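Local coordinates for intracellular protein transport protein USO1 (Saccharomyces cerevisiae S288c, PDB 6LSU) that is required for protein transport from the endoplasmic reticulum to the Golgi complex as a membrane tether with a globular head and a coiled-coil tail, at residues R248-N254 against Q302-N306; R111-Y117 against L212-A216; L283-L287 against A310-V314; L67-L71 against I84-I88. All blocks are in the same frame, centred on the assembly; numbering follows the deposited sequence.

Overall arrangement
All four contacts lie in the armadillo-repeat part of the Uso1 globular head, and each joins elements of its helical superhelix. Interactions 1 and 3 share helix 301-317 and have centres 12 Å apart: the helix meets ARM 4 near its start and a helix of its own repeat, ARM 5, further along. Interaction 2 touches interaction 1, centre to centre 14 Å, because Arg111 and Tyr117 pack on Leu251, and Tyr117 also on Asn254. Interaction 4, within ARM 1, stands apart towards the N-terminal end, its centre 26 Å from that of interaction 2, 36 Å from interaction 1 and 43 Å from interaction 3.

Interaction 1. Residues R248-N254 against Q302-N306; sequences RGSLVVN and QRIVN
A polar side-chain network, backed by an arginine whose aliphatic CG lies over the guanidinium of another, joins Arg248-Asn254, which leads into helix 251-264 of ARM 4, to the start of helix 301-317 in ARM 5 of the armadillo superhelix. Gln302 is at its centre. Its CG stands anti to the backbone N (chi1 -173°) and the chain then bends at chi2 (55°), which turns the amide so that NE2 can reach both Asn254 and Asn306. NE2 gives a hydrogen bond to Asn254 OD1 (2.9 Å) that is nearly straight at 164°, and a second to Asn306 OD1 (2.9 Å), one turn further along the helix. Both acceptors lie close to the plane of the Gln302 amide, yet NE2 stands above the carbonyl plane of each. CG of Gln302 also rests against Ser250 CA (3.7 Å). A leucine in its place would probably leave the carbonyl oxygens of Asn254 and Asn306 without this shared donor and the Asn254 amide less firmly fixed. At the other end, Arg248 CG sits over the centre of the Arg303 guanidinium face, 3.4 Å from CZ, while Arg303 NH1 is bonded to Phe298 O. The Asn306 amide is fixed from its nitrogen as well, through a bond from ND2 to Leu247 O. Three uncharged amides thus bridge the two repeats, and the two arginines meet through aliphatic carbon and a flat face, the Arg248 guanidinium leading away, its NE 5.1 Å from Arg303 NH1.

Interaction 2. Residues R111-Y117 against L212-A216; sequences RLQNGKY and LLLMA
Met215 reaches Arg111-Tyr117 through a chain that starts with CG anti to the carbonyl carbon (chi1 -82°), runs straight through chi2 and bends at chi3 (57°), laying the methyl CE beside Arg111 and Asn114. Arg111 has its CG in the same relation to its own backbone (chi1 -61°) but stays extended from CG to NE, so that it runs across Leu212. The contact joins helix 204-218 of ARM 3, part of the armadillo superhelix, to the last part of helix 103-112 and the residues after it. Leu212 CD2 touches Arg111 CG at 3.6 Å, and CD1 stands over one face of the guanidinium group, offset toward its rim. At the edge of that group, in its plane, is Tyr117 CZ; in turn Arg111 CB lies above one face of the tyrosine ring. The guanidinium is oriented further by the salt bridge from NH2 to Asp255 on helix 251-264. Alanine at Arg111 would probably leave the Asp255 carboxylate without this positive partner and remove the aliphatic and guanidinium surface against which the Leu212 methyls pack. Further along, Met215 CE comes within 4.0 Å of Arg111 CA and as near to Asn114 CB. The flat amide of Asn114 lies against Ala216, with CG 3.7 Å from its CA and ND2 near its CB, while ND2 bonds back to Ser110 O. Met215 CE meets the Tyr117 ring at its edge, 4.2 Å from CE1, and the sulfur SD sits 3.6 Å from Tyr117 OH.

Interaction 3. Residues L283-L287 against A310-V314; sequences LAHLL and ALDIV
Leu287 points its CB at helix 301-317 and divides at CG into two methyls with different partners. CB and CG themselves serve to carry the branches across: CG lies anti to the carbonyl carbon (chi1 -76°), which aims both tips between the side chains of the facing helix. CD2 lands on Ala310 CB at 3.7 Å and beside Leu311 CD2 at 3.9 Å, whereas CD1 approaches Val314 CG2 at 4.0 Å. Ala310 offers only its methyl, and CD2 of the leucine lies directly against it. Helices 280-287 and 301-317 both belong to one armadillo repeat, ARM 5, running roughly antiparallel at 143° with the axes of the short segments 10.7 Å apart, and the contact between them is wholly apolar. One turn earlier, Leu283 takes the other common leucine form, CG anti to the backbone N (chi1 -171°), and its CD2 wedges between Val314 CG2 (3.6 Å) and Ile313 CG2 (3.9 Å). Val314 CG2 is therefore touched by both leucines. Neighbouring helices enclose the cluster: Val340 and Leu344 of helix 337-346 lie against Leu287, Phe238 of helix 233-244 against Leu283, and Ile260 and Leu264 of helix 251-264 against Ile313.

Interaction 4. Residues L67-L71 against I84-I88; sequences LLNTL and ILETI
Ile84 brings an aliphatic tip, not a ring, amide or carboxylate, to helix 56-73, and the flat groups it meets are those of the backbone. Its CD1 lies 3.9 Å from Leu67 O and equally far from Leu71 N, the two ends of a backbone hydrogen bond within that helix; neither face of any side-chain plane takes part. Ile84 carries CG1 anti to the carbonyl carbon (chi1 -75°), which sends CD1 forward to this backbone and leaves CG2 on the other branch to meet Leu71 CD1 at 3.7 Å. CD1 is flanked further by the methyl CG2 of Thr70 (4.0 Å), whose hydroxyl is occupied elsewhere, by Val32 O. A turn along, the side chains of Leu67 and Thr87 cross at about a right angle, CD2 of the leucine 4.0 Å from CG2 of the threonine. Thr87 shows its methyl to the leucine while its hydroxyl bonds back to Ala83 O. Beside Leu67, Leu68, though its CB leads away, returns its CD2 to Ile88 CD1 (3.7 Å), the two side chains again nearly at right angles. Helix 38-54 adds Leu48 beside Leu67 and Val45 beside Ile84, and helix 145-154 packs Leu150 and Phe154 onto Leu71. With short-segment axes 10.7 Å apart and directions 155° apart, the pair forms a buried, nearly antiparallel helical hairpin within ARM 1, the kind of helix pairing from which armadillo superhelices are built.

Interaction 1. Residues R248-N254 against Q302-N306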
loop_
_atom_site.group_PDB
_atom_site.type_symbol
_atom_site.label_atom_id
_atom_site.label_comp_id
_atom_site.label_asym_id
_atom_site.label_seq_id
_atom_site.Cartn_x
_atom_site.Cartn_y
_atom_site.Cartn_z
ATOM N N ARG A 248 -14.934 0.708 15.239
ATOM C CA ARG A 248 -14.685 0.541 16.698
ATOM C C ARG A 248 -14.842 -0.918 17.140
ATOM O O ARG A 248 -14.508 -1.205 18.279
ATOM C CB ARG A 248 -15.562 1.508 17.491
ATOM C CG ARG A 248 -15.152 2.957 17.270
ATOM C CD ARG A 248 -16.057 3.963 17.934
ATOM N NE ARG A 248 -17.042 4.449 16.972
ATOM C CZ ARG A 248 -17.545 5.679 16.941
ATOM N NH1 ARG A 248 -17.173 6.589 17.828
ATOM N NH2 ARG A 248 -18.422 6.002 16.007
ATOM N N GLY A 249 -15.290 -1.845 16.290
ATOM C CA GLY A 249 -15.072 -3.281 16.571
ATOM C C GLY A 249 -13.581 -3.554 16.758
ATOM O O GLY A 249 -12.732 -2.676 16.445
ATOM N N SER A 250 -13.197 -4.674 17.313
ATOM C CA SER A 250 -11.756 -4.961 17.368
ATOM C C SER A 250 -11.469 -6.063 16.339
ATOM O O SER A 250 -11.700 -5.757 15.094
ATOM C CB SER A 250 -11.302 -5.175 18.790
ATOM O OG SER A 250 -11.709 -6.441 19.270
ATOM N N LEU A 251 -11.091 -7.269 16.770
ATOM C CA LEU A 251 -10.553 -8.277 15.838
ATOM C C LEU A 251 -11.647 -8.804 14.892
ATOM O O LEU A 251 -11.323 -8.985 13.677
ATOM C CB LEU A 251 -9.912 -9.400 16.638
ATOM C CG LEU A 251 -8.442 -9.220 16.919
ATOM C CD1 LEU A 251 -7.918 -10.528 17.531
ATOM C CD2 LEU A 251 -7.680 -8.880 15.664
ATOM N N VAL A 252 -12.874 -9.005 15.386
ATOM C CA VAL A 252 -13.952 -9.615 14.558
ATOM C C VAL A 252 -14.156 -8.761 13.297
ATOM O O VAL A 252 -14.246 -9.350 12.205
ATOM C CB VAL A 252 -15.257 -9.825 15.343
ATOM C CG1 VAL A 252 -16.346 -10.385 14.451
ATOM C CG2 VAL A 252 -15.026 -10.777 16.499
ATOM N N VAL A 253 -14.167 -7.430 13.432
ATOM C CA VAL A 253 -14.244 -6.503 12.263
ATOM C C VAL A 253 -13.017 -6.654 11.370
ATOM O O VAL A 253 -13.194 -6.659 10.167
ATOM C CB VAL A 253 -14.444 -5.055 12.715
ATOM C CG1 VAL A 253 -14.322 -4.095 11.565
ATOM C CG2 VAL A 253 -15.788 -4.929 13.386
ATOM N N ASN A 254 -11.832 -6.786 11.956
ATOM C CA ASN A 254 -10.570 -7.030 11.204
ATOM C C ASN A 254 -10.732 -8.332 10.399
ATOM O O ASN A 254 -10.450 -8.343 9.173
ATOM C CB ASN A 254 -9.391 -7.142 12.161
ATOM C CG ASN A 254 -8.071 -6.798 11.520
ATOM O OD1 ASN A 254 -7.137 -6.463 12.208
ATOM N ND2 ASN A 254 -7.980 -6.845 10.226
ATOM N N GLN A 302 -5.742 -0.870 16.366
ATOM C CA GLN A 302 -6.768 -1.756 15.782
ATOM C C GLN A 302 -7.644 -0.955 14.801
ATOM O O GLN A 302 -7.940 -1.473 13.640
ATOM C CB GLN A 302 -7.569 -2.428 16.880
ATOM C CG GLN A 302 -8.523 -3.479 16.351
ATOM C CD GLN A 302 -7.786 -4.500 15.515
ATOM O OE1 GLN A 302 -6.982 -5.252 16.033
ATOM N NE2 GLN A 302 -8.080 -4.600 14.226
ATOM N N ARG A 303 -8.077 0.249 15.214
ATOM C CA ARG A 303 -9.002 1.032 14.336
ATOM C C ARG A 303 -8.252 1.528 13.103
ATOM O O ARG A 303 -8.846 1.520 12.016
ATOM C CB ARG A 303 -9.599 2.178 15.122
ATOM C CG ARG A 303 -10.327 1.659 16.350
ATOM C CD ARG A 303 -10.668 2.746 17.282
ATOM N NE ARG A 303 -11.490 2.162 18.299
ATOM C CZ ARG A 303 -12.314 2.826 19.056
ATOM N NH1 ARG A 303 -12.395 4.133 18.941
ATOM N NH2 ARG A 303 -13.046 2.157 19.911
ATOM N N ILE A 304 -6.962 1.829 13.254
ATOM C CA ILE A 304 -6.059 2.201 12.121
ATOM C C ILE A 304 -6.020 1.069 11.095
ATOM O O ILE A 304 -6.206 1.344 9.874
ATOM C CB ILE A 304 -4.640 2.555 12.604
ATOM C CG1 ILE A 304 -4.691 3.929 13.306
ATOM C CG2 ILE A 304 -3.620 2.527 11.448
ATOM C CD1 ILE A 304 -3.417 4.309 14.071
ATOM N N VAL A 305 -5.773 -0.158 11.579
ATOM C CA VAL A 305 -5.711 -1.372 10.719
ATOM C C VAL A 305 -7.087 -1.617 10.100
ATOM O O VAL A 305 -7.110 -1.971 8.947
ATOM C CB VAL A 305 -5.245 -2.601 11.512
ATOM C CG1 VAL A 305 -5.206 -3.874 10.628
ATOM C CG2 VAL A 305 -3.891 -2.384 12.158
ATOM N N ASN A 306 -8.192 -1.423 10.833
ATOM C CA ASN A 306 -9.543 -1.711 10.292
ATOM C C ASN A 306 -9.716 -0.734 9.116
ATOM O O ASN A 306 -10.010 -1.143 7.987
ATOM C CB ASN A 306 -10.654 -1.639 11.344
ATOM C CG ASN A 306 -10.646 -2.791 12.340
ATOM O OD1 ASN A 306 -9.932 -3.776 12.184
ATOM N ND2 ASN A 306 -11.472 -2.657 13.373
#

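Interaction 2. Residues R111-Y117 against L212-A216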
loop_
_atom_site.group_PDB
_atom_site.type_symbol
_atom_site.label_atom_id
_atom_site.label_comp_id
_atom_site.label_asym_id
_atom_site.label_seq_id
_atom_site.Cartn_x
_atom_site.Cartn_y
_atom_site.Cartn_z
ATOM N N ARG A 111 -5.694 -16.200 11.146
ATOM C CA ARG A 111 -5.430 -14.760 10.861
ATOM C C ARG A 111 -4.106 -14.566 10.096
ATOM O O ARG A 111 -4.169 -14.029 8.968
ATOM C CB ARG A 111 -5.413 -13.928 12.126
ATOM C CG ARG A 111 -6.730 -13.975 12.874
ATOM C CD ARG A 111 -6.744 -13.153 14.135
ATOM N NE ARG A 111 -8.149 -12.949 14.425
ATOM C CZ ARG A 111 -8.761 -13.417 15.487
ATOM N NH1 ARG A 111 -8.076 -14.072 16.405
ATOM N NH2 ARG A 111 -10.049 -13.202 15.654
ATOM N N LEU A 112 -2.950 -14.915 10.688
ATOM C CA LEU A 112 -1.628 -14.474 10.136
ATOM C C LEU A 112 -1.440 -15.060 8.733
ATOM O O LEU A 112 -1.025 -14.306 7.835
ATOM C CB LEU A 112 -0.484 -14.886 11.057
ATOM C CG LEU A 112 -0.495 -14.220 12.417
ATOM C CD1 LEU A 112 0.743 -14.582 13.220
ATOM C CD2 LEU A 112 -0.621 -12.710 12.289
ATOM N N GLN A 113 -1.806 -16.322 8.536
ATOM C CA GLN A 113 -1.631 -17.044 7.240
ATOM C C GLN A 113 -2.507 -16.422 6.145
ATOM O O GLN A 113 -2.241 -16.699 4.950
ATOM C CB GLN A 113 -1.948 -18.551 7.345
ATOM C CG GLN A 113 -0.977 -19.333 8.227
ATOM C CD GLN A 113 -1.161 -20.825 8.121
ATOM O OE1 GLN A 113 -1.754 -21.359 7.176
ATOM N NE2 GLN A 113 -0.655 -21.527 9.117
ATOM N N ASN A 114 -3.571 -15.703 6.481
ATOM C CA ASN A 114 -4.586 -15.363 5.440
ATOM C C ASN A 114 -4.983 -13.885 5.466
ATOM O O ASN A 114 -5.755 -13.518 4.598
ATOM C CB ASN A 114 -5.825 -16.256 5.546
ATOM C CG ASN A 114 -5.495 -17.740 5.663
ATOM O OD1 ASN A 114 -5.179 -18.406 4.675
ATOM N ND2 ASN A 114 -5.572 -18.288 6.862
ATOM N N GLY A 115 -4.447 -13.068 6.378
ATOM C CA GLY A 115 -4.869 -11.660 6.516
ATOM C C GLY A 115 -3.719 -10.774 6.942
ATOM O O GLY A 115 -2.599 -11.306 7.088
ATOM N N LYS A 116 -3.997 -9.474 7.109
ATOM C CA LYS A 116 -3.046 -8.424 7.574
ATOM C C LYS A 116 -3.610 -7.910 8.889
ATOM O O LYS A 116 -4.748 -7.394 8.901
ATOM C CB LYS A 116 -2.866 -7.286 6.553
ATOM C CG LYS A 116 -2.385 -7.701 5.161
ATOM C CD LYS A 116 -3.448 -8.398 4.318
ATOM C CE LYS A 116 -2.905 -9.256 3.189
ATOM N NZ LYS A 116 -3.977 -10.084 2.579
ATOM N N TYR A 117 -2.879 -8.137 9.975
ATOM C CA TYR A 117 -3.399 -7.910 11.343
ATOM C C TYR A 117 -2.538 -6.837 12.009
ATOM O O TYR A 117 -1.492 -6.478 11.454
ATOM C CB TYR A 117 -3.577 -9.278 12.014
ATOM C CG TYR A 117 -4.940 -9.852 11.724
ATOM C CD1 TYR A 117 -5.202 -10.480 10.514
ATOM C CD2 TYR A 117 -5.993 -9.670 12.622
ATOM C CE1 TYR A 117 -6.471 -10.951 10.217
ATOM C CE2 TYR A 117 -7.266 -10.147 12.341
ATOM C CZ TYR A 117 -7.496 -10.791 11.130
ATOM O OH TYR A 117 -8.694 -11.310 10.753
ATOM N N LEU A 212 -12.888 -16.814 10.514
ATOM C CA LEU A 212 -11.492 -17.300 10.448
ATOM C C LEU A 212 -11.408 -18.494 9.494
ATOM O O LEU A 212 -10.469 -18.481 8.686
ATOM C CB LEU A 212 -11.003 -17.640 11.853
ATOM C CG LEU A 212 -10.885 -16.426 12.770
ATOM C CD1 LEU A 212 -10.373 -16.788 14.137
ATOM C CD2 LEU A 212 -9.965 -15.388 12.134
ATOM N N LEU A 213 -12.327 -19.466 9.562
ATOM C CA LEU A 213 -12.214 -20.709 8.748
ATOM C C LEU A 213 -12.536 -20.271 7.316
ATOM O O LEU A 213 -11.838 -20.675 6.332
ATOM C CB LEU A 213 -13.146 -21.797 9.295
ATOM C CG LEU A 213 -13.276 -23.063 8.442
ATOM C CD1 LEU A 213 -11.943 -23.757 8.294
ATOM C CD2 LEU A 213 -14.304 -24.058 9.001
ATOM N N LEU A 214 -13.523 -19.390 7.184
ATOM C CA LEU A 214 -13.846 -18.893 5.831
ATOM C C LEU A 214 -12.619 -18.177 5.250
ATOM O O LEU A 214 -12.326 -18.378 4.066
ATOM C CB LEU A 214 -15.074 -18.000 5.957
ATOM C CG LEU A 214 -16.380 -18.779 6.016
ATOM C CD1 LEU A 214 -17.504 -17.910 6.545
ATOM C CD2 LEU A 214 -16.731 -19.316 4.629
ATOM N N MET A 215 -11.905 -17.371 6.052
ATOM C CA MET A 215 -10.680 -16.702 5.564
ATOM C C MET A 215 -9.716 -17.754 5.006
ATOM O O MET A 215 -9.171 -17.511 3.912
ATOM C CB MET A 215 -9.958 -15.943 6.676
ATOM C CG MET A 215 -10.526 -14.570 6.976
ATOM S SD MET A 215 -9.796 -13.921 8.500
ATOM C CE MET A 215 -8.092 -14.033 7.957
ATOM N N ALA A 216 -9.462 -18.824 5.746
ATOM C CA ALA A 216 -8.525 -19.924 5.424
ATOM C C ALA A 216 -8.925 -20.602 4.140
ATOM O O ALA A 216 -8.069 -20.909 3.352
ATOM C CB ALA A 216 -8.521 -20.955 6.514
#

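Interaction 3. Residues L283-L287 against A310-V314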
loop_
_atom_site.group_PDB
_atom_site.type_symbol
_atom_site.label_atom_id
_atom_site.label_comp_id
_atom_site.label_asym_id
_atom_site.label_seq_id
_atom_site.Cartn_x
_atom_site.Cartn_y
_atom_site.Cartn_z
ATOM N N LEU A 283 -19.805 0.313 2.828
ATOM C CA LEU A 283 -18.340 0.549 2.942
ATOM C C LEU A 283 -18.089 2.047 3.193
ATOM O O LEU A 283 -17.327 2.385 4.115
ATOM C CB LEU A 283 -17.696 0.076 1.640
ATOM C CG LEU A 283 -16.177 0.046 1.646
ATOM C CD1 LEU A 283 -15.685 -0.802 2.790
ATOM C CD2 LEU A 283 -15.659 -0.508 0.333
ATOM N N ALA A 284 -18.763 2.907 2.440
ATOM C CA ALA A 284 -18.788 4.370 2.617
ATOM C C ALA A 284 -19.187 4.695 4.039
ATOM O O ALA A 284 -18.601 5.600 4.636
ATOM C CB ALA A 284 -19.785 5.006 1.695
ATOM N N HIS A 285 -20.222 4.042 4.539
ATOM C CA HIS A 285 -20.783 4.398 5.870
ATOM C C HIS A 285 -19.716 4.108 6.956
ATOM O O HIS A 285 -19.588 4.911 7.952
ATOM C CB HIS A 285 -22.094 3.646 6.107
ATOM C CG HIS A 285 -22.518 3.781 7.522
ATOM N ND1 HIS A 285 -23.087 4.961 7.981
ATOM C CD2 HIS A 285 -22.409 2.942 8.587
ATOM C CE1 HIS A 285 -23.325 4.841 9.274
ATOM N NE2 HIS A 285 -22.932 3.609 9.673
ATOM N N LEU A 286 -19.031 2.958 6.788
ATOM C CA LEU A 286 -17.942 2.461 7.675
ATOM C C LEU A 286 -16.690 3.356 7.570
ATOM O O LEU A 286 -16.175 3.712 8.599
ATOM C CB LEU A 286 -17.607 1.030 7.239
ATOM C CG LEU A 286 -16.442 0.376 7.971
ATOM C CD1 LEU A 286 -16.846 0.156 9.423
ATOM C CD2 LEU A 286 -16.032 -0.920 7.309
ATOM N N LEU A 287 -16.272 3.727 6.348
ATOM C CA LEU A 287 -15.158 4.653 6.106
ATOM C C LEU A 287 -15.486 6.030 6.702
ATOM O O LEU A 287 -14.581 6.746 7.148
ATOM C CB LEU A 287 -14.902 4.746 4.608
ATOM C CG LEU A 287 -14.178 3.556 3.985
ATOM C CD1 LEU A 287 -14.052 3.718 2.470
ATOM C CD2 LEU A 287 -12.802 3.443 4.609
ATOM N N ALA A 310 -10.252 -1.549 5.151
ATOM C CA ALA A 310 -11.396 -0.975 4.406
ATOM C C ALA A 310 -10.948 -0.204 3.142
ATOM O O ALA A 310 -11.489 -0.448 2.061
ATOM C CB ALA A 310 -12.228 -0.125 5.342
ATOM N N LEU A 311 -9.973 0.687 3.270
ATOM C CA LEU A 311 -9.403 1.480 2.162
ATOM C C LEU A 311 -8.826 0.541 1.120
ATOM O O LEU A 311 -8.975 0.872 -0.083
ATOM C CB LEU A 311 -8.380 2.485 2.675
ATOM C CG LEU A 311 -8.987 3.693 3.399
ATOM C CD1 LEU A 311 -7.901 4.555 4.069
ATOM C CD2 LEU A 311 -9.801 4.560 2.453
ATOM N N ASP A 312 -8.217 -0.563 1.553
ATOM C CA ASP A 312 -7.541 -1.540 0.642
ATOM C C ASP A 312 -8.637 -2.201 -0.204
ATOM O O ASP A 312 -8.439 -2.378 -1.402
ATOM C CB ASP A 312 -6.627 -2.535 1.389
ATOM C CG ASP A 312 -5.328 -1.919 1.903
ATOM O OD1 ASP A 312 -4.979 -0.761 1.463
ATOM O OD2 ASP A 312 -4.666 -2.570 2.739
ATOM N N ILE A 313 -9.802 -2.476 0.374
ATOM C CA ILE A 313 -10.905 -3.122 -0.363
ATOM C C ILE A 313 -11.305 -2.170 -1.478
ATOM O O ILE A 313 -11.381 -2.647 -2.637
ATOM C CB ILE A 313 -12.060 -3.461 0.566
ATOM C CG1 ILE A 313 -11.748 -4.684 1.434
ATOM C CG2 ILE A 313 -13.319 -3.605 -0.235
ATOM C CD1 ILE A 313 -12.579 -4.730 2.732
ATOM N N VAL A 314 -11.525 -0.870 -1.185
ATOM C CA VAL A 314 -11.768 0.084 -2.307
ATOM C C VAL A 314 -10.680 -0.061 -3.377
ATOM O O VAL A 314 -11.057 -0.213 -4.564
ATOM C CB VAL A 314 -11.892 1.535 -1.842
ATOM C CG1 VAL A 314 -12.196 2.439 -3.003
ATOM C CG2 VAL A 314 -12.974 1.700 -0.765
#

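Interaction 4. Residues L67-L71 against I84-I88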
loop_
_atom_site.group_PDB
_atom_site.type_symbol
_atom_site.label_atom_id
_atom_site.label_comp_id
_atom_site.label_asym_id
_atom_site.label_seq_id
_atom_site.Cartn_x
_atom_site.Cartn_y
_atom_site.Cartn_z
ATOM N N LEU A 67 -9.647 -43.934 17.652
ATOM C CA LEU A 67 -10.366 -42.653 17.902
ATOM C C LEU A 67 -11.197 -42.284 16.664
ATOM O O LEU A 67 -12.423 -42.069 16.763
ATOM C CB LEU A 67 -9.335 -41.555 18.189
ATOM C CG LEU A 67 -9.195 -41.080 19.632
ATOM C CD1 LEU A 67 -9.834 -42.030 20.630
ATOM C CD2 LEU A 67 -7.731 -40.824 19.973
ATOM N N LEU A 68 -10.548 -42.257 15.516
ATOM C CA LEU A 68 -11.240 -41.938 14.249
ATOM C C LEU A 68 -12.268 -43.028 13.899
ATOM O O LEU A 68 -13.348 -42.681 13.293
ATOM C CB LEU A 68 -10.168 -41.745 13.173
ATOM C CG LEU A 68 -9.252 -40.544 13.389
ATOM C CD1 LEU A 68 -8.306 -40.345 12.216
ATOM C CD2 LEU A 68 -10.059 -39.279 13.617
ATOM N N ASN A 69 -11.995 -44.289 14.240
ATOM C CA ASN A 69 -12.931 -45.406 13.943
ATOM C C ASN A 69 -14.134 -45.227 14.863
ATOM O O ASN A 69 -15.266 -45.154 14.353
ATOM C CB ASN A 69 -12.268 -46.781 14.083
ATOM C CG ASN A 69 -11.418 -47.148 12.885
ATOM O OD1 ASN A 69 -10.417 -47.841 13.015
ATOM N ND2 ASN A 69 -11.787 -46.645 11.722
ATOM N N THR A 70 -13.907 -45.101 16.173
ATOM C CA THR A 70 -15.012 -44.898 17.148
ATOM C C THR A 70 -15.799 -43.610 16.831
ATOM O O THR A 70 -17.030 -43.554 17.172
ATOM C CB THR A 70 -14.480 -44.906 18.581
ATOM O OG1 THR A 70 -13.854 -46.171 18.795
ATOM C CG2 THR A 70 -15.570 -44.691 19.607
ATOM N N LEU A 71 -15.167 -42.609 16.201
ATOM C CA LEU A 71 -15.853 -41.347 15.836
ATOM C C LEU A 71 -16.882 -41.616 14.720
ATOM O O LEU A 71 -18.001 -41.104 14.818
ATOM C CB LEU A 71 -14.831 -40.272 15.437
ATOM C CG LEU A 71 -15.450 -38.925 15.027
ATOM C CD1 LEU A 71 -15.869 -38.129 16.248
ATOM C CD2 LEU A 71 -14.508 -38.122 14.151
ATOM N N ILE A 84 -14.040 -37.102 21.666
ATOM C CA ILE A 84 -13.020 -37.488 20.656
ATOM C C ILE A 84 -12.455 -36.206 20.038
ATOM O O ILE A 84 -11.201 -36.085 19.962
ATOM C CB ILE A 84 -13.617 -38.476 19.635
ATOM C CG1 ILE A 84 -13.756 -39.861 20.288
ATOM C CG2 ILE A 84 -12.804 -38.516 18.339
ATOM C CD1 ILE A 84 -14.760 -40.754 19.596
ATOM N N LEU A 85 -13.335 -35.255 19.698
ATOM C CA LEU A 85 -12.911 -33.930 19.153
ATOM C C LEU A 85 -11.981 -33.261 20.187
ATOM O O LEU A 85 -10.912 -32.761 19.766
ATOM C CB LEU A 85 -14.130 -33.064 18.794
ATOM C CG LEU A 85 -15.012 -33.592 17.653
ATOM C CD1 LEU A 85 -16.203 -32.696 17.430
ATOM C CD2 LEU A 85 -14.286 -33.660 16.350
ATOM N N GLU A 86 -12.307 -33.273 21.482
ATOM C CA GLU A 86 -11.402 -32.597 22.445
ATOM C C GLU A 86 -10.060 -33.318 22.373
ATOM O O GLU A 86 -8.996 -32.617 22.376
ATOM C CB GLU A 86 -11.913 -32.557 23.887
ATOM C CG GLU A 86 -13.272 -31.915 24.029
ATOM C CD GLU A 86 -13.960 -31.961 25.386
ATOM O OE1 GLU A 86 -14.941 -31.157 25.574
ATOM O OE2 GLU A 86 -13.509 -32.732 26.260
ATOM N N THR A 87 -10.086 -34.643 22.254
ATOM C CA THR A 87 -8.856 -35.474 22.370
ATOM C C THR A 87 -7.984 -35.174 21.152
ATOM O O THR A 87 -6.766 -34.843 21.341
ATOM C CB THR A 87 -9.167 -36.959 22.608
ATOM O OG1 THR A 87 -9.850 -37.042 23.871
ATOM C CG2 THR A 87 -7.896 -37.796 22.644
ATOM N N ILE A 88 -8.571 -35.141 19.966
ATOM C CA ILE A 88 -7.770 -34.857 18.742
ATOM C C ILE A 88 -7.138 -33.469 18.833
ATOM O O ILE A 88 -5.946 -33.310 18.450
ATOM C CB ILE A 88 -8.596 -34.996 17.464
ATOM C CG1 ILE A 88 -9.214 -36.390 17.384
ATOM C CG2 ILE A 88 -7.708 -34.697 16.246
ATOM C CD1 ILE A 88 -10.072 -36.580 16.150
#